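Local coordinates for halorhodopsin (Halobacterium salinarum, PDB 2JAF), which is a retinal-bearing membrane protein of the bacteriorhodopsin-like family that pumps chloride ions and, as in its relatives, is probably driven by light, at residues 104-117 with 141-153. The protein carries 2 engineered substitutions. Sequence-based numbering, arbitrary orientation.
Sequences SQWGRYLTWALSTP and DIGMCVTGLAAAM. With RET (retinal), chain G; PLM (palmitic acid), chain D; PLM (palmitic acid), chain E.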
# COMPACT_ATOMS: atom_id res chain seq x y z
N SER A 104 -18.76 8.46 12.29
CA SER A 104 -17.92 7.32 11.93
C SER A 104 -16.44 7.63 12.07
O SER A 104 -15.91 8.49 11.36
CB SER A 104 -18.21 6.89 10.48
OG SER A 104 -17.33 5.87 10.07
N GLN A 105 -15.77 6.94 12.98
CA GLN A 105 -14.34 7.13 13.20
C GLN A 105 -13.63 6.26 12.17
O GLN A 105 -12.92 5.32 12.52
CB GLN A 105 -13.95 6.70 14.62
CG GLN A 105 -14.69 7.43 15.73
CD GLN A 105 -14.20 7.05 17.12
OE1 GLN A 105 -14.04 5.87 17.43
NE2 GLN A 105 -13.99 8.05 17.97
N TRP A 106 -13.83 6.59 10.90
CA TRP A 106 -13.24 5.81 9.82
C TRP A 106 -11.72 5.83 9.78
O TRP A 106 -11.10 4.99 9.12
CB TRP A 106 -13.82 6.23 8.46
CG TRP A 106 -13.58 7.65 8.05
CD1 TRP A 106 -14.44 8.70 8.19
CD2 TRP A 106 -12.43 8.16 7.37
NE1 TRP A 106 -13.90 9.83 7.63
CE2 TRP A 106 -12.66 9.53 7.12
CE3 TRP A 106 -11.21 7.60 6.95
CZ2 TRP A 106 -11.74 10.35 6.47
CZ3 TRP A 106 -10.29 8.41 6.30
CH2 TRP A 106 -10.56 9.77 6.07
N GLY A 107 -11.11 6.79 10.47
CA GLY A 107 -9.67 6.84 10.51
C GLY A 107 -9.12 5.62 11.23
O GLY A 107 -7.97 5.22 11.01
N ARG A 108 -9.91 5.02 12.11
CA ARG A 108 -9.42 3.83 12.80
C ARG A 108 -9.21 2.73 11.78
O ARG A 108 -8.14 2.11 11.72
CB ARG A 108 -10.43 3.34 13.85
CG ARG A 108 -10.54 4.17 15.12
CD ARG A 108 -11.48 3.48 16.10
NE ARG A 108 -11.72 4.23 17.33
CZ ARG A 108 -10.92 4.23 18.40
NH1 ARG A 108 -9.81 3.50 18.41
NH2 ARG A 108 -11.25 4.93 19.46
N TYR A 109 -10.23 2.49 10.96
CA TYR A 109 -10.18 1.44 9.96
C TYR A 109 -9.05 1.67 8.97
O TYR A 109 -8.34 0.73 8.59
CB TYR A 109 -11.55 1.36 9.24
CG TYR A 109 -12.72 1.55 10.20
CD1 TYR A 109 -12.69 1.02 11.49
CD2 TYR A 109 -13.85 2.28 9.82
CE1 TYR A 109 -13.74 1.22 12.38
CE2 TYR A 109 -14.91 2.49 10.71
CZ TYR A 109 -14.85 1.95 11.99
OH TYR A 109 -15.88 2.16 12.87
N LEU A 110 -8.84 2.92 8.58
CA LEU A 110 -7.77 3.25 7.65
C LEU A 110 -6.37 3.01 8.20
O LEU A 110 -5.52 2.40 7.54
CB LEU A 110 -7.88 4.72 7.23
CG LEU A 110 -6.78 5.17 6.26
CD1 LEU A 110 -6.98 4.48 4.92
CD2 LEU A 110 -6.82 6.69 6.09
N THR A 111 -6.10 3.49 9.42
CA THR A 111 -4.78 3.31 9.99
C THR A 111 -4.48 1.85 10.36
O THR A 111 -3.31 1.45 10.40
CB THR A 111 -4.57 4.21 11.22
OG1 THR A 111 -5.41 3.77 12.29
CG2 THR A 111 -4.91 5.65 10.87
N TRP A 112 -5.52 1.06 10.62
CA TRP A 112 -5.30 -0.35 10.95
C TRP A 112 -4.57 -1.00 9.77
O TRP A 112 -3.83 -1.97 9.95
CB TRP A 112 -6.62 -1.10 11.17
CG TRP A 112 -7.37 -0.74 12.43
CD1 TRP A 112 -6.87 -0.12 13.53
CD2 TRP A 112 -8.76 -1.01 12.70
NE1 TRP A 112 -7.86 0.03 14.48
CE2 TRP A 112 -9.02 -0.51 14.00
CE3 TRP A 112 -9.79 -1.62 11.98
CZ2 TRP A 112 -10.29 -0.61 14.59
CZ3 TRP A 112 -11.05 -1.71 12.57
CH2 TRP A 112 -11.29 -1.20 13.87
N ALA A 113 -4.78 -0.46 8.57
CA ALA A 113 -4.15 -0.98 7.36
C ALA A 113 -2.63 -0.86 7.39
O ALA A 113 -1.94 -1.48 6.59
CB ALA A 113 -4.72 -0.28 6.12
N LEU A 114 -2.11 -0.05 8.31
CA LEU A 114 -0.67 0.11 8.46
C LEU A 114 -0.20 -0.50 9.79
O LEU A 114 0.83 -1.17 9.84
CB LEU A 114 -0.27 1.59 8.42
CG LEU A 114 1.22 1.87 8.64
CD1 LEU A 114 2.05 1.22 7.55
CD2 LEU A 114 1.45 3.37 8.68
N SER A 115 -0.96 -0.29 10.86
CA SER A 115 -0.58 -0.83 12.16
C SER A 115 -0.71 -2.35 12.28
O SER A 115 0.15 -2.98 12.89
CB SER A 115 -1.38 -0.16 13.28
OG SER A 115 -2.77 -0.47 13.20
N THR A 116 -1.76 -2.95 11.73
CA THR A 116 -1.87 -4.40 11.86
C THR A 116 -0.78 -5.11 11.08
O THR A 116 -0.27 -6.14 11.52
CB THR A 116 -3.31 -4.94 11.54
OG1 THR A 116 -3.77 -4.47 10.27
CG2 THR A 116 -4.28 -4.48 12.60
N PRO A 117 -0.39 -4.57 9.91
CA PRO A 117 0.68 -5.25 9.18
C PRO A 117 1.99 -5.18 9.99
O PRO A 117 2.83 -6.09 9.93
CB PRO A 117 0.75 -4.47 7.87
CG PRO A 117 -0.68 -4.14 7.64
CD PRO A 117 -1.12 -3.66 9.01
N ASP A 141 -4.40 -9.18 5.41
CA ASP A 141 -4.67 -8.23 6.48
C ASP A 141 -5.15 -6.91 5.90
O ASP A 141 -6.10 -6.30 6.39
CB ASP A 141 -3.41 -8.02 7.31
CG ASP A 141 -3.66 -7.18 8.54
OD1 ASP A 141 -4.21 -7.70 9.53
OD2 ASP A 141 -3.31 -5.98 8.50
N ILE A 142 -4.48 -6.45 4.84
CA ILE A 142 -4.86 -5.20 4.20
C ILE A 142 -6.28 -5.33 3.65
O ILE A 142 -7.08 -4.41 3.76
CB ILE A 142 -3.86 -4.82 3.08
CG1 ILE A 142 -2.51 -4.45 3.73
CG2 ILE A 142 -4.39 -3.65 2.27
CD1 ILE A 142 -1.38 -4.22 2.74
N GLY A 143 -6.59 -6.49 3.08
CA GLY A 143 -7.92 -6.72 2.55
C GLY A 143 -8.98 -6.64 3.64
O GLY A 143 -10.05 -6.07 3.45
N MET A 144 -8.66 -7.20 4.81
CA MET A 144 -9.59 -7.18 5.94
C MET A 144 -9.87 -5.73 6.33
O MET A 144 -11.02 -5.33 6.53
CB MET A 144 -9.00 -7.95 7.14
CG MET A 144 -9.78 -7.84 8.45
SD MET A 144 -8.85 -8.55 9.85
CE MET A 144 -7.74 -7.20 10.20
N CYS A 145 -8.81 -4.94 6.41
CA CYS A 145 -8.95 -3.55 6.80
C CYS A 145 -9.71 -2.68 5.80
O CYS A 145 -10.56 -1.89 6.20
CB CYS A 145 -7.57 -2.93 7.04
SG CYS A 145 -6.74 -3.63 8.47
N VAL A 146 -9.42 -2.84 4.52
CA VAL A 146 -10.08 -2.02 3.51
C VAL A 146 -11.54 -2.40 3.29
O VAL A 146 -12.38 -1.55 2.97
CB VAL A 146 -9.34 -2.05 2.15
CG1 VAL A 146 -7.92 -1.51 2.34
CG2 VAL A 146 -9.32 -3.46 1.58
N THR A 147 -11.86 -3.68 3.45
CA THR A 147 -13.25 -4.08 3.27
C THR A 147 -14.03 -3.63 4.50
O THR A 147 -15.22 -3.34 4.42
CB THR A 147 -13.37 -5.61 3.03
OG1 THR A 147 -12.64 -6.33 4.03
CG2 THR A 147 -12.81 -5.96 1.66
N GLY A 148 -13.35 -3.54 5.64
CA GLY A 148 -14.00 -3.07 6.84
C GLY A 148 -14.33 -1.60 6.66
O GLY A 148 -15.39 -1.13 7.08
N LEU A 149 -13.41 -0.85 6.05
CA LEU A 149 -13.64 0.57 5.80
C LEU A 149 -14.81 0.70 4.83
O LEU A 149 -15.68 1.58 4.98
CB LEU A 149 -12.39 1.22 5.19
CG LEU A 149 -12.52 2.68 4.75
CD1 LEU A 149 -12.99 3.55 5.93
CD2 LEU A 149 -11.18 3.18 4.22
N ALA A 150 -14.85 -0.19 3.84
CA ALA A 150 -15.93 -0.17 2.85
C ALA A 150 -17.28 -0.41 3.52
O ALA A 150 -18.28 0.20 3.17
CB ALA A 150 -15.68 -1.21 1.78
N ALA A 151 -17.30 -1.32 4.49
CA ALA A 151 -18.54 -1.62 5.20
C ALA A 151 -19.06 -0.35 5.89
O ALA A 151 -20.25 -0.06 5.85
CB ALA A 151 -18.30 -2.72 6.23
N ALA A 152 -18.15 0.39 6.52
CA ALA A 152 -18.52 1.62 7.22
C ALA A 152 -18.94 2.75 6.28
O ALA A 152 -19.85 3.52 6.59
CB ALA A 152 -17.36 2.08 8.10
N MET A 153 -18.29 2.85 5.13
CA MET A 153 -18.58 3.93 4.17
C MET A 153 -19.77 3.69 3.24
O MET A 153 -20.27 4.64 2.62
CB MET A 153 -17.35 4.22 3.32
CG MET A 153 -16.14 4.71 4.11
SD MET A 153 -16.43 6.28 4.96
CE MET A 153 -16.90 5.68 6.63
C1 RET G . -13.66 -4.97 11.29
C2 RET G . -15.13 -5.04 10.65
C3 RET G . -15.35 -6.10 9.54
C4 RET G . -15.05 -7.57 10.10
C5 RET G . -13.66 -7.72 10.83
C6 RET G . -12.95 -6.48 11.44
C7 RET G . -11.59 -6.67 12.03
C8 RET G . -10.67 -5.80 12.52
C9 RET G . -9.50 -6.17 13.28
C10 RET G . -8.84 -5.03 13.73
C11 RET G . -7.71 -5.05 14.51
C12 RET G . -7.16 -3.84 14.97
C13 RET G . -5.92 -3.76 15.73
C14 RET G . -5.55 -2.41 16.02
C15 RET G . -4.33 -2.02 16.53
C16 RET G . -12.86 -4.05 10.29
C17 RET G . -13.84 -4.23 12.71
C18 RET G . -13.11 -9.14 10.91
C19 RET G . -9.17 -7.72 13.67
C20 RET G . -5.14 -5.01 16.18
C1 PLM D . -3.60 8.92 9.82
O1 PLM D . -3.82 10.15 9.83
O2 PLM D . -3.18 8.32 10.83
C2 PLM D . -3.86 8.18 8.52
C3 PLM D . -2.73 7.27 8.03
C4 PLM D . -3.20 6.61 6.74
C5 PLM D . -2.11 5.70 6.21
C6 PLM D . -2.59 4.28 5.99
C7 PLM D . -1.49 3.61 5.20
C8 PLM D . -1.81 2.17 4.89
C9 PLM D . -0.64 1.55 4.13
CA PLM D . -0.93 0.11 3.76
CB PLM D . 0.23 -0.79 3.36
CC PLM D . 1.31 -1.05 4.39
CD PLM D . 2.32 -2.01 3.79
CE PLM D . 3.44 -2.32 4.79
CF PLM D . 4.53 -3.10 4.07
CG PLM D . 5.66 -3.45 5.03
C1 PLM E . -15.85 10.51 4.17
O1 PLM E . -15.69 11.57 4.81
O2 PLM E . -16.86 10.30 3.47
C2 PLM E . -14.75 9.47 4.26
C3 PLM E . -13.88 9.20 3.04
C4 PLM E . -12.85 8.15 3.42
C5 PLM E . -11.88 7.75 2.33
C6 PLM E . -10.69 8.68 2.22
C7 PLM E . -9.37 7.99 2.51
C8 PLM E . -8.20 8.95 2.38
C9 PLM E . -6.89 8.24 2.65
CA PLM E . -5.69 9.16 2.53
CB PLM E . -4.30 8.55 2.56
CC PLM E . -3.98 7.56 1.45
CD PLM E . -2.55 7.08 1.58
CE PLM E . -2.21 6.08 0.47
CF PLM E . -1.38 4.96 1.07
CG PLM E . -1.02 3.92 0.03
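Tyr109 against Leu149 and Cys145 against Ala113 form the middle of a helix pair that illustrates how antiparallel transmembrane helices pack by mixing large and small side chains, the first pair large, the second small. The axes, 176° apart in direction, approach to 8.4 Å. Cys145 points its SG, turned away from its own carbonyl carbon (chi1 -67°), at the backbone of Trp112, 3.6 Å from Trp112 C, while its CB rests 4.0 Å from Ala113 CB. Farther along, Leu149 CD1 lies at the edge of the Tyr109 ring and reaches Trp106 CB at 3.8 Å; Ala152 CB meets Tyr109 CE2 at 3.6 Å.

A Met-aromatic contact closes this end: the bent Met153 chain crosses Trp106 at about a right angle, its SD 4.8 Å from the centroid of the five-membered ring. A palmitic acid chain lies over one face of the indole; an alanine here would remove the ring, and the gap would probably leave the lipid chain and the end of Met153 free to shift.

The polar contact lies at the other end, where Thr116 OG1 comes within a doubtfully short 2.4 Å of Asp141 OD2, with Trp112 O also near.

Retinal occupies a pocket beside the pair, with Trp112 presenting a face to its C12, Met144 also lining it and Gly148 CA lying against C16. Beyond the pair, Met144 packs on helix 158-180, Thr116 and Asp141 meet Trp207 of helix 193-216, and Tyr109 touches Tyr234 of helix 227-255, while Ser104, ending strand 101-104, pairs with Gly87 of strand 87-90.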